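Local coordinates for coat protein (Sulfolobus turreted icosahedral virus, PDB 2BBD) that builds the icosahedral capsid of an archaeal virus as its major coat protein, with a fold that points to common ancestry with bacterial and eukaryotic viruses, at residues Ile41-Ser44 with Ala48-Leu51; Thr73-Ser78 with Trp116-Ala121; Leu170-Glu175 with Tyr317-Ala322; Glu232-Ile237 with Pro242-Lys247; Glu256-Ala259 with Val263-Tyr266. All coordinates share one frame; numbering follows the deposited sequence.

Interaction 1. Residues Ile41-Ser44 with Ala48-Leu51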
# COMPACT_ATOMS: atom_id res chain seq x y z
N ILE A 41 -7.33 -2.86 23.28
CA ILE A 41 -7.57 -1.44 23.43
C ILE A 41 -8.39 -1.34 24.71
O ILE A 41 -9.41 -2.00 24.85
CB ILE A 41 -8.36 -0.85 22.23
CG1 ILE A 41 -7.49 -0.94 20.96
CG2 ILE A 41 -8.75 0.61 22.51
CD1 ILE A 41 -8.18 -0.48 19.68
N SER A 42 -7.93 -0.52 25.65
CA SER A 42 -8.61 -0.37 26.93
C SER A 42 -9.17 1.00 27.22
O SER A 42 -8.65 2.01 26.75
CB SER A 42 -7.66 -0.77 28.07
OG SER A 42 -7.47 -2.16 28.11
N ASN A 43 -10.23 1.01 28.02
CA ASN A 43 -10.90 2.24 28.42
C ASN A 43 -10.97 2.26 29.95
O ASN A 43 -11.66 1.43 30.55
CB ASN A 43 -12.31 2.30 27.84
CG ASN A 43 -13.09 3.53 28.29
OD1 ASN A 43 -12.56 4.42 28.95
ND2 ASN A 43 -14.37 3.59 27.91
N SER A 44 -10.24 3.18 30.57
CA SER A 44 -10.26 3.27 32.03
C SER A 44 -11.13 4.44 32.48
O SER A 44 -11.19 4.75 33.67
CB SER A 44 -8.84 3.42 32.57
OG SER A 44 -8.23 4.60 32.10
N ALA A 48 -18.45 4.71 28.31
CA ALA A 48 -18.06 3.84 27.21
C ALA A 48 -17.59 4.75 26.09
O ALA A 48 -18.16 5.82 25.87
CB ALA A 48 -19.23 3.00 26.74
N VAL A 49 -16.55 4.32 25.38
CA VAL A 49 -16.01 5.10 24.28
C VAL A 49 -16.30 4.42 22.96
O VAL A 49 -16.13 3.21 22.81
CB VAL A 49 -14.47 5.29 24.42
CG1 VAL A 49 -13.92 5.99 23.17
CG2 VAL A 49 -14.16 6.09 25.68
N THR A 50 -16.76 5.20 22.00
CA THR A 50 -17.02 4.68 20.68
C THR A 50 -15.75 4.92 19.89
O THR A 50 -15.34 6.07 19.72
CB THR A 50 -18.17 5.43 19.99
OG1 THR A 50 -19.35 5.29 20.78
CG2 THR A 50 -18.41 4.87 18.59
N LEU A 51 -15.11 3.85 19.42
CA LEU A 51 -13.88 4.00 18.65
C LEU A 51 -14.19 4.77 17.37
O LEU A 51 -15.31 4.74 16.86
CB LEU A 51 -13.28 2.62 18.37
CG LEU A 51 -12.72 2.02 19.66
CD1 LEU A 51 -12.43 0.54 19.53
CD2 LEU A 51 -11.45 2.79 20.03
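The reversal of chain between strand 29-43 and strand 49-50, at one end of the double jelly roll's N-terminal half, is closed by N43 against V49 and by I41 against L51. The two strands do not pair as a hairpin. Their short segments run 147° apart, the CA atoms of N43 and V49 are 7.2 Å from each other, and no hydrogen bond passes between them. Each finds its backbone partner in another strand: N43 bonds to G108, V49 to V104. What crosses the gap is therefore side chain. With CG of N43 anti to its own N (chi1 177°), the amide extends toward residues 48-49. Its ND2 lies 3.4 Å from CG2 of V49, the branch that stands beside the valine's N, and the amide carbon CG follows at 3.8 Å from that methyl. ND2 of N43 is also 3.4 Å from N of V49, but both are donors, and the amide hydrogens go to A47 O and V104 O instead. On the other side of the amide, OD1 takes the N-H of G45, two residues on, which is the bond of an Asx turn. Deeper in, I41 CG2 meets L51 CD2 at 4.3 Å, a light apolar touch that continues into V110 and P98, both of which these two residues share. The chemistry implies that the buried N43 amide, with backbone partners at both its oxygen and its nitrogen, bridges the 45-47 connection and V104, while across this gap the side chains of V49, I41 and L51 offer apolar contact.

Interaction 2. Residues Thr73-Ser78 with Trp116-Ala121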
# COMPACT_ATOMS: atom_id res chain seq x y z
N THR A 73 14.27 2.01 -1.57
CA THR A 73 12.91 1.86 -1.06
C THR A 73 11.99 0.94 -1.86
O THR A 73 11.78 1.14 -3.05
CB THR A 73 12.25 3.22 -0.95
OG1 THR A 73 13.11 4.08 -0.19
CG2 THR A 73 10.87 3.12 -0.28
N LEU A 74 11.45 -0.06 -1.18
CA LEU A 74 10.52 -1.01 -1.79
C LEU A 74 9.08 -0.55 -1.50
O LEU A 74 8.20 -0.66 -2.34
CB LEU A 74 10.74 -2.41 -1.21
CG LEU A 74 12.12 -3.04 -1.42
CD1 LEU A 74 12.16 -4.42 -0.78
CD2 LEU A 74 12.40 -3.13 -2.90
N TYR A 75 8.87 -0.03 -0.29
CA TYR A 75 7.57 0.46 0.13
C TYR A 75 7.70 1.72 0.96
O TYR A 75 8.61 1.85 1.79
CB TYR A 75 6.85 -0.58 1.00
CG TYR A 75 6.15 -1.68 0.24
CD1 TYR A 75 4.75 -1.72 0.15
CD2 TYR A 75 6.88 -2.70 -0.37
CE1 TYR A 75 4.10 -2.75 -0.52
CE2 TYR A 75 6.24 -3.74 -1.04
CZ TYR A 75 4.85 -3.76 -1.11
OH TYR A 75 4.23 -4.79 -1.76
N SER A 76 6.78 2.65 0.73
CA SER A 76 6.69 3.90 1.46
C SER A 76 5.19 4.21 1.40
O SER A 76 4.70 4.82 0.45
CB SER A 76 7.50 5.00 0.77
OG SER A 76 7.49 6.17 1.57
N VAL A 77 4.47 3.74 2.40
CA VAL A 77 3.02 3.91 2.45
C VAL A 77 2.54 4.13 3.88
O VAL A 77 3.19 3.73 4.85
CB VAL A 77 2.31 2.64 1.93
CG1 VAL A 77 2.70 2.35 0.49
CG2 VAL A 77 2.67 1.46 2.81
N SER A 78 1.38 4.76 4.01
CA SER A 78 0.78 5.02 5.31
C SER A 78 0.13 3.72 5.78
O SER A 78 -0.11 2.82 4.98
CB SER A 78 -0.28 6.12 5.18
OG SER A 78 -1.30 5.74 4.27
N TRP A 116 -1.26 -6.39 7.81
CA TRP A 116 -0.75 -5.74 6.60
C TRP A 116 0.27 -6.70 6.01
O TRP A 116 0.98 -7.38 6.74
CB TRP A 116 -0.01 -4.45 6.90
CG TRP A 116 -0.81 -3.34 7.48
CD1 TRP A 116 -1.41 -2.32 6.81
CD2 TRP A 116 -0.97 -3.06 8.88
NE1 TRP A 116 -1.92 -1.40 7.70
CE2 TRP A 116 -1.66 -1.83 8.98
CE3 TRP A 116 -0.59 -3.72 10.05
CZ2 TRP A 116 -1.97 -1.24 10.21
CZ3 TRP A 116 -0.90 -3.13 11.28
CH2 TRP A 116 -1.58 -1.91 11.34
N GLU A 117 0.34 -6.74 4.68
CA GLU A 117 1.32 -7.59 4.02
C GLU A 117 2.06 -6.80 2.96
O GLU A 117 1.51 -5.88 2.35
CB GLU A 117 0.66 -8.80 3.35
CG GLU A 117 0.02 -9.76 4.32
CD GLU A 117 -0.29 -11.11 3.70
OE1 GLU A 117 -0.78 -11.15 2.55
OE2 GLU A 117 -0.03 -12.14 4.38
N PHE A 118 3.32 -7.17 2.77
CA PHE A 118 4.18 -6.53 1.78
C PHE A 118 4.58 -7.60 0.78
O PHE A 118 5.21 -8.60 1.12
CB PHE A 118 5.43 -5.94 2.44
CG PHE A 118 5.14 -4.94 3.53
CD1 PHE A 118 4.69 -5.37 4.78
CD2 PHE A 118 5.26 -3.58 3.29
CE1 PHE A 118 4.37 -4.45 5.78
CE2 PHE A 118 4.94 -2.65 4.27
CZ PHE A 118 4.49 -3.08 5.52
N ASP A 119 4.17 -7.41 -0.47
CA ASP A 119 4.51 -8.35 -1.51
C ASP A 119 5.85 -7.89 -2.08
O ASP A 119 5.96 -6.79 -2.60
CB ASP A 119 3.41 -8.34 -2.58
CG ASP A 119 3.66 -9.34 -3.69
OD1 ASP A 119 2.74 -9.52 -4.52
OD2 ASP A 119 4.76 -9.94 -3.76
N LEU A 120 6.87 -8.73 -1.93
CA LEU A 120 8.20 -8.39 -2.44
C LEU A 120 8.54 -9.19 -3.69
O LEU A 120 9.71 -9.34 -4.02
CB LEU A 120 9.28 -8.67 -1.39
CG LEU A 120 9.42 -7.73 -0.20
CD1 LEU A 120 8.23 -7.87 0.72
CD2 LEU A 120 10.70 -8.05 0.55
N ALA A 121 7.52 -9.69 -4.39
CA ALA A 121 7.75 -10.49 -5.59
C ALA A 121 8.67 -11.63 -5.14
O ALA A 121 8.26 -12.49 -4.36
CB ALA A 121 8.42 -9.63 -6.66
O HOH W 1 1.22 -5.62 -0.47
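An aromatic and apolar contact between two facing sheets, deep in the N-terminal half of the chain, brings Y75 and L74 of strand 72-78 onto F118, D119 and L120 of strand 108-123. F118 presents its edge to the face of Y75. The ring planes stand at 75° with centroids 5.2 Å apart, and CD2 of F118 sits over the tyrosine ring, displaced toward its rim, 3.7 Å from CD1 of Y75. The tyrosine reaches across because its CG is anti to the carbonyl carbon (chi1 -81°), which sends the ring out to the opposing strand. There its hydroxyl donates to D119 O, OH to O 2.8 Å, approaching at a C=O...donor angle of 118° and tilted from the carbonyl plane. Water 1 donates to E117 O at 2.8 Å and, weakly, to the OH of Y75. This is the interior of a jelly-roll sandwich, and Y75 sits in a classic beta bulge, L74 and Y75 both facing L66 of strand 61-68. The neighbouring leucines add CD1 of L74 against CD2 of L120 at 4.1 Å, their side chains crossing at about a right angle. Past L120 the second strand turns a corner at A121, and there OD2 of D119 accepts from N of A121 at 2.8 Å in an Asx turn. F118 also makes an edge-to-face pair with F64, and L82 of helix 79-89 packs on it.

Interaction 3. Residues Leu170-Glu175 with Tyr317-Ala322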
# COMPACT_ATOMS: atom_id res chain seq x y z
N LEU A 170 22.76 -13.80 -13.43
CA LEU A 170 22.78 -12.47 -12.86
C LEU A 170 22.77 -11.40 -13.94
O LEU A 170 23.00 -11.68 -15.11
CB LEU A 170 24.03 -12.30 -12.00
CG LEU A 170 24.04 -12.86 -10.58
CD1 LEU A 170 23.16 -14.08 -10.45
CD2 LEU A 170 25.47 -13.18 -10.20
N GLY A 171 22.50 -10.16 -13.53
CA GLY A 171 22.48 -9.06 -14.48
C GLY A 171 23.88 -8.50 -14.67
O GLY A 171 24.80 -8.85 -13.94
N ALA A 172 24.01 -7.62 -15.65
CA ALA A 172 25.28 -6.99 -16.00
C ALA A 172 26.19 -6.61 -14.85
O ALA A 172 27.41 -6.81 -14.94
CB ALA A 172 25.03 -5.77 -16.87
N ASP A 173 25.64 -6.07 -13.77
CA ASP A 173 26.46 -5.65 -12.64
C ASP A 173 26.67 -6.73 -11.59
O ASP A 173 27.27 -6.47 -10.55
CB ASP A 173 25.88 -4.39 -11.99
CG ASP A 173 24.50 -4.61 -11.39
OD1 ASP A 173 23.95 -3.64 -10.83
OD2 ASP A 173 23.96 -5.74 -11.48
N GLY A 174 26.19 -7.93 -11.87
CA GLY A 174 26.34 -9.04 -10.94
C GLY A 174 25.75 -8.87 -9.55
O GLY A 174 25.99 -9.69 -8.67
N GLU A 175 24.95 -7.82 -9.35
CA GLU A 175 24.34 -7.57 -8.04
C GLU A 175 23.14 -8.46 -7.72
O GLU A 175 23.04 -8.99 -6.61
CB GLU A 175 23.95 -6.10 -7.92
CG GLU A 175 25.13 -5.16 -8.02
CD GLU A 175 24.78 -3.71 -7.70
OE1 GLU A 175 25.67 -2.84 -7.85
OE2 GLU A 175 23.63 -3.44 -7.30
N TYR A 317 16.05 -4.05 -16.80
CA TYR A 317 15.04 -3.86 -17.84
C TYR A 317 15.61 -4.00 -19.26
O TYR A 317 15.19 -4.86 -20.02
CB TYR A 317 14.42 -2.46 -17.69
CG TYR A 317 13.28 -2.18 -18.63
CD1 TYR A 317 11.98 -2.62 -18.33
CD2 TYR A 317 13.48 -1.48 -19.82
CE1 TYR A 317 10.92 -2.35 -19.19
CE2 TYR A 317 12.42 -1.21 -20.68
CZ TYR A 317 11.15 -1.65 -20.36
OH TYR A 317 10.10 -1.39 -21.20
N ASP A 318 16.57 -3.14 -19.58
CA ASP A 318 17.21 -3.13 -20.89
C ASP A 318 17.70 -4.51 -21.34
O ASP A 318 17.27 -5.01 -22.37
CB ASP A 318 18.36 -2.12 -20.90
CG ASP A 318 17.86 -0.70 -20.75
OD1 ASP A 318 18.66 0.20 -20.41
OD2 ASP A 318 16.66 -0.47 -20.98
N GLN A 319 18.60 -5.11 -20.56
CA GLN A 319 19.11 -6.44 -20.90
C GLN A 319 17.98 -7.39 -21.29
O GLN A 319 18.06 -8.05 -22.33
CB GLN A 319 19.89 -7.03 -19.72
CG GLN A 319 21.22 -6.36 -19.43
CD GLN A 319 22.09 -7.16 -18.47
OE1 GLN A 319 21.78 -7.28 -17.29
NE2 GLN A 319 23.18 -7.72 -18.99
N LEU A 320 16.94 -7.45 -20.47
CA LEU A 320 15.80 -8.33 -20.75
C LEU A 320 15.12 -7.99 -22.06
O LEU A 320 14.52 -8.86 -22.71
CB LEU A 320 14.78 -8.26 -19.62
CG LEU A 320 15.16 -8.92 -18.29
CD1 LEU A 320 14.16 -8.52 -17.23
CD2 LEU A 320 15.19 -10.43 -18.46
N ALA A 321 15.19 -6.73 -22.46
CA ALA A 321 14.57 -6.28 -23.70
C ALA A 321 15.06 -7.07 -24.91
O ALA A 321 14.32 -7.26 -25.88
CB ALA A 321 14.83 -4.79 -23.91
N ALA A 322 16.30 -7.54 -24.84
CA ALA A 322 16.92 -8.32 -25.92
C ALA A 322 15.94 -9.27 -26.61
O ALA A 322 15.84 -9.28 -27.84
CB ALA A 322 18.11 -9.10 -25.38
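G171 is the first residue to touch the helix, its CA 3.4 Å from OE1 of Q319, which thus lies against the glycine backbone. A172 follows and provides the one hydrogen bond of the contact: its N donates to OE1 of Q319 over 2.8 Å, nearly straight, with an N-H...acceptor angle of 167°. The donor reaches the amide oxygen from the flank, at a C=O...donor angle of 112° and somewhat off the carbonyl plane. The methyl of A172 packs on the same amide, CB to NE2 3.4 Å, so the Q319 head meets both backbone and side chain of one residue. G171 to G174 form a type I beta turn, closed by G174 N to G171 O at 2.7 Å, in the loop between helix 161-166 and strand 182-193; the opposing helix, 317-321, lies close to the C-terminal end of the modelled chain. D173 makes no contact with Q319 but probably helps hold the turn: its OD2 accepts from N of E175 at 3.1 Å, an Asx turn in which the donor stands above the carboxylate plane, and it is also bonded to the hydroxyl of Y316, just ahead of the helix. G174 has positive phi, a conformation that favours glycine. On the helix side, Q319 extends beyond CG to span the gap, and L178 packs against its side chain.

Interaction 4. Residues Glu232-Ile237 with Pro242-Lys247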
# COMPACT_ATOMS: atom_id res chain seq x y z
N GLU A 232 -15.81 11.61 -10.52
CA GLU A 232 -15.22 11.18 -11.78
C GLU A 232 -13.70 11.06 -11.68
O GLU A 232 -13.05 11.86 -11.00
CB GLU A 232 -15.56 12.19 -12.88
CG GLU A 232 -15.17 11.78 -14.29
CD GLU A 232 -16.28 11.02 -15.00
OE1 GLU A 232 -17.46 11.22 -14.66
OE2 GLU A 232 -15.97 10.23 -15.92
N TYR A 233 -13.15 10.06 -12.37
CA TYR A 233 -11.71 9.82 -12.40
C TYR A 233 -11.26 9.84 -13.85
O TYR A 233 -11.94 9.30 -14.73
CB TYR A 233 -11.36 8.45 -11.80
CG TYR A 233 -9.91 8.06 -12.00
CD1 TYR A 233 -8.93 8.39 -11.06
CD2 TYR A 233 -9.50 7.38 -13.16
CE1 TYR A 233 -7.59 8.05 -11.25
CE2 TYR A 233 -8.16 7.03 -13.36
CZ TYR A 233 -7.22 7.37 -12.41
OH TYR A 233 -5.90 7.03 -12.60
N GLU A 234 -10.11 10.44 -14.10
CA GLU A 234 -9.61 10.56 -15.46
C GLU A 234 -8.10 10.36 -15.54
O GLU A 234 -7.35 10.99 -14.80
CB GLU A 234 -9.99 11.94 -15.99
CG GLU A 234 -9.82 12.16 -17.48
CD GLU A 234 -10.16 13.59 -17.88
OE1 GLU A 234 -11.07 14.18 -17.26
OE2 GLU A 234 -9.53 14.12 -18.81
N LEU A 235 -7.67 9.47 -16.43
CA LEU A 235 -6.24 9.22 -16.66
C LEU A 235 -6.02 9.75 -18.07
O LEU A 235 -6.54 9.20 -19.05
CB LEU A 235 -5.91 7.73 -16.61
CG LEU A 235 -4.41 7.46 -16.74
CD1 LEU A 235 -3.68 8.04 -15.53
CD2 LEU A 235 -4.14 5.96 -16.88
N LYS A 236 -5.24 10.82 -18.18
CA LYS A 236 -5.02 11.45 -19.47
C LYS A 236 -3.56 11.64 -19.90
O LYS A 236 -2.70 11.99 -19.09
CB LYS A 236 -5.73 12.81 -19.47
CG LYS A 236 -5.62 13.63 -20.74
CD LYS A 236 -6.27 15.00 -20.51
CE LYS A 236 -6.26 15.86 -21.76
NZ LYS A 236 -6.87 17.21 -21.49
N ILE A 237 -3.31 11.39 -21.18
CA ILE A 237 -1.98 11.57 -21.76
C ILE A 237 -1.93 13.04 -22.16
O ILE A 237 -2.70 13.48 -23.02
CB ILE A 237 -1.80 10.70 -23.05
CG1 ILE A 237 -2.13 9.24 -22.77
CG2 ILE A 237 -0.36 10.82 -23.56
CD1 ILE A 237 -1.30 8.61 -21.67
N PRO A 242 -3.44 15.62 -26.56
CA PRO A 242 -4.18 15.25 -25.35
C PRO A 242 -5.16 14.10 -25.59
O PRO A 242 -6.08 14.23 -26.40
CB PRO A 242 -4.88 16.55 -24.98
CG PRO A 242 -3.85 17.58 -25.34
CD PRO A 242 -3.38 17.08 -26.71
N THR A 243 -4.94 12.99 -24.89
CA THR A 243 -5.79 11.82 -25.06
C THR A 243 -6.13 11.08 -23.76
O THR A 243 -5.24 10.57 -23.07
CB THR A 243 -5.14 10.81 -26.01
OG1 THR A 243 -4.80 11.46 -27.23
CG2 THR A 243 -6.08 9.65 -26.29
N ASP A 244 -7.42 11.01 -23.45
CA ASP A 244 -7.88 10.31 -22.26
C ASP A 244 -7.68 8.82 -22.48
O ASP A 244 -7.91 8.32 -23.57
CB ASP A 244 -9.38 10.55 -22.04
CG ASP A 244 -9.67 11.84 -21.29
OD1 ASP A 244 -10.87 12.22 -21.22
OD2 ASP A 244 -8.73 12.47 -20.77
N LYS A 245 -7.23 8.12 -21.44
CA LYS A 245 -7.04 6.68 -21.51
C LYS A 245 -8.08 6.07 -20.58
O LYS A 245 -8.48 4.91 -20.72
CB LYS A 245 -5.63 6.30 -21.06
CG LYS A 245 -4.54 6.65 -22.06
CD LYS A 245 -4.76 5.92 -23.39
CE LYS A 245 -4.75 4.41 -23.21
NZ LYS A 245 -4.84 3.67 -24.51
N ILE A 246 -8.51 6.88 -19.61
CA ILE A 246 -9.52 6.46 -18.66
C ILE A 246 -10.36 7.68 -18.29
O ILE A 246 -9.82 8.74 -17.95
CB ILE A 246 -8.91 5.88 -17.37
CG1 ILE A 246 -7.87 4.81 -17.70
CG2 ILE A 246 -10.02 5.28 -16.51
CD1 ILE A 246 -7.22 4.19 -16.47
N LYS A 247 -11.67 7.52 -18.38
CA LYS A 247 -12.63 8.56 -18.04
C LYS A 247 -13.83 7.79 -17.53
O LYS A 247 -14.60 7.22 -18.31
CB LYS A 247 -13.01 9.36 -19.29
CG LYS A 247 -13.92 10.53 -19.02
CD LYS A 247 -13.18 11.65 -18.31
CE LYS A 247 -14.11 12.82 -18.05
NZ LYS A 247 -14.79 13.27 -19.29
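E234 and D244 meet carboxylate to carboxylate, OE2 of E234 2.7 Å from OD2 of D244, with their planes 73° apart; at such a spacing one of the two acids probably carries a proton. OE1 of E234 lies 3.4 Å from CE of K247, but the amine itself stays beyond salt-bridge range. E234 reaches these partners with CG anti to its N (chi1 -168°) and the chain extended beyond it. On the opposite face of the hairpin the contact is apolar: CD2 of L235 touches CD1 of I246 at 3.6 Å, and CG2 of I246 meets the edge of the Y233 ring. Behind the side chains lies the antiparallel ladder. I237 and T243 form a hydrogen-bonded pair, I237 N to T243 O 2.8 Å. After the non-hydrogen-bonded pair K236-D244 the register slips by one at a classic beta bulge, where K245 and I246 both face L235. O of L235 accepts from N of K245 at 2.7 Å and, on a lone pair, from N of I246 at 3.1 Å, while L235 N returns a bond to I246 O. The bulge coincides with a corner in the second strand. Strand 243-249 is the outermost of its four-stranded sheet within this chain, and strand 293-299 pairs with the other side of strand 230-237. F279 and Y278 of strand 270-284 pack on the face of L235 and I246, while P199 touches E234 and K247.

Interaction 5. Residues Glu256-Ala259 with Val263-Tyr266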
# COMPACT_ATOMS: atom_id res chain seq x y z
N GLU A 256 -16.59 -1.69 -10.81
CA GLU A 256 -15.55 -2.49 -11.44
C GLU A 256 -14.74 -3.21 -10.36
O GLU A 256 -14.37 -4.38 -10.53
CB GLU A 256 -14.63 -1.59 -12.27
CG GLU A 256 -13.57 -2.35 -13.06
CD GLU A 256 -12.84 -1.47 -14.06
OE1 GLU A 256 -12.11 -0.55 -13.63
OE2 GLU A 256 -13.00 -1.69 -15.28
N ASN A 257 -14.45 -2.50 -9.26
CA ASN A 257 -13.70 -3.06 -8.13
C ASN A 257 -14.52 -4.19 -7.50
O ASN A 257 -13.97 -5.22 -7.10
CB ASN A 257 -13.45 -2.00 -7.06
CG ASN A 257 -12.52 -0.90 -7.53
OD1 ASN A 257 -12.42 0.15 -6.89
ND2 ASN A 257 -11.83 -1.13 -8.65
N GLN A 258 -15.83 -3.97 -7.39
CA GLN A 258 -16.74 -4.95 -6.82
C GLN A 258 -16.61 -6.27 -7.57
O GLN A 258 -16.54 -7.34 -6.97
CB GLN A 258 -18.18 -4.45 -6.94
CG GLN A 258 -19.24 -5.41 -6.43
CD GLN A 258 -19.50 -5.26 -4.95
OE1 GLN A 258 -19.81 -4.16 -4.47
NE2 GLN A 258 -19.39 -6.36 -4.22
N ALA A 259 -16.58 -6.18 -8.89
CA ALA A 259 -16.47 -7.37 -9.73
C ALA A 259 -15.08 -7.96 -9.57
O ALA A 259 -14.92 -9.15 -9.32
CB ALA A 259 -16.72 -7.01 -11.18
N VAL A 263 -15.92 -7.47 -3.46
CA VAL A 263 -16.20 -6.83 -2.19
C VAL A 263 -16.68 -5.41 -2.46
O VAL A 263 -16.28 -4.78 -3.44
CB VAL A 263 -14.93 -6.82 -1.28
CG1 VAL A 263 -13.88 -5.90 -1.86
CG2 VAL A 263 -15.30 -6.39 0.13
N ALA A 264 -17.55 -4.91 -1.59
CA ALA A 264 -18.07 -3.56 -1.71
C ALA A 264 -16.94 -2.58 -1.41
O ALA A 264 -15.91 -2.97 -0.85
CB ALA A 264 -19.23 -3.36 -0.74
N PRO A 265 -17.10 -1.30 -1.77
CA PRO A 265 -16.09 -0.26 -1.54
C PRO A 265 -15.74 -0.07 -0.07
O PRO A 265 -16.60 -0.18 0.80
CB PRO A 265 -16.74 1.01 -2.11
CG PRO A 265 -17.74 0.48 -3.10
CD PRO A 265 -18.31 -0.72 -2.39
N TYR A 266 -14.47 0.23 0.20
CA TYR A 266 -14.02 0.47 1.57
C TYR A 266 -14.83 1.65 2.12
O TYR A 266 -15.19 1.68 3.30
CB TYR A 266 -12.52 0.80 1.57
CG TYR A 266 -11.99 1.10 2.94
CD1 TYR A 266 -11.75 0.08 3.86
CD2 TYR A 266 -11.75 2.42 3.32
CE1 TYR A 266 -11.27 0.37 5.14
CE2 TYR A 266 -11.28 2.72 4.59
CZ TYR A 266 -11.04 1.69 5.49
OH TYR A 266 -10.57 2.01 6.74
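Q258 lays its side-chain amide over the peptide that links V263 to A264. NE2 of Q258 is 3.4 Å from C of V263 and 3.5 Å from N of A264, and it sits almost directly above the carbonyl carbon; the two flat groups are turned only about 27° from parallel, so they overlap face on face. The other end of the amide continues along the chain, OE1 of Q258 lying 3.3 Å from CA of A264 and 3.9 Å from its CB. This placement follows from the bend at chi2 (87°): CG leaves anti to the backbone N, and the turn then folds the amide over residues 263-264. No hydrogen bond crosses. Underneath, the helix backbone approaches the same carbonyl, with CA of Q258 3.4 Å from O of V263 in a CA-H...O contact whose angle at the hydrogen is 161°. This is the C-terminal exit of helix 250-261, where the chain doubles back along the last part of the helix before running on to strand 270-284. V263 turns its side chain from the helix and rests on Y87 of helix 79-89, in the N-terminal half of the chain. The same helix holds the outgoing loop by tyrosines, the hydroxyl of Y87 bonding to A264 O and that of Y88 to Y266 N, with the ring of Y266 meeting Y87 edge to face. N257, whose CB is directed at the loop, sends its ND2 to I272 O, tying the helix to strand 270-284 as well.

How the interactions relate
Interaction 2 lies nearest the middle of the chain, about 6 Å from its centre, and is the most aromatic; interaction 1 is also buried but far out, their centres about 31 Å apart. Both reach one sheet, through neighbouring strands 29-43 and 108-123. Interactions 4 and 5 follow each other, strand 243-249 leading directly into helix 250-261, yet the first is a partly buried backbone ladder with charged and apolar faces and the second a surface contact without hydrogen bonds. Interaction 3, also partly buried and on the opposite side of the centre from interaction 1, closes a long loop within which 4 and 5 are nested, and has a single cross-segment hydrogen bond, amide to backbone.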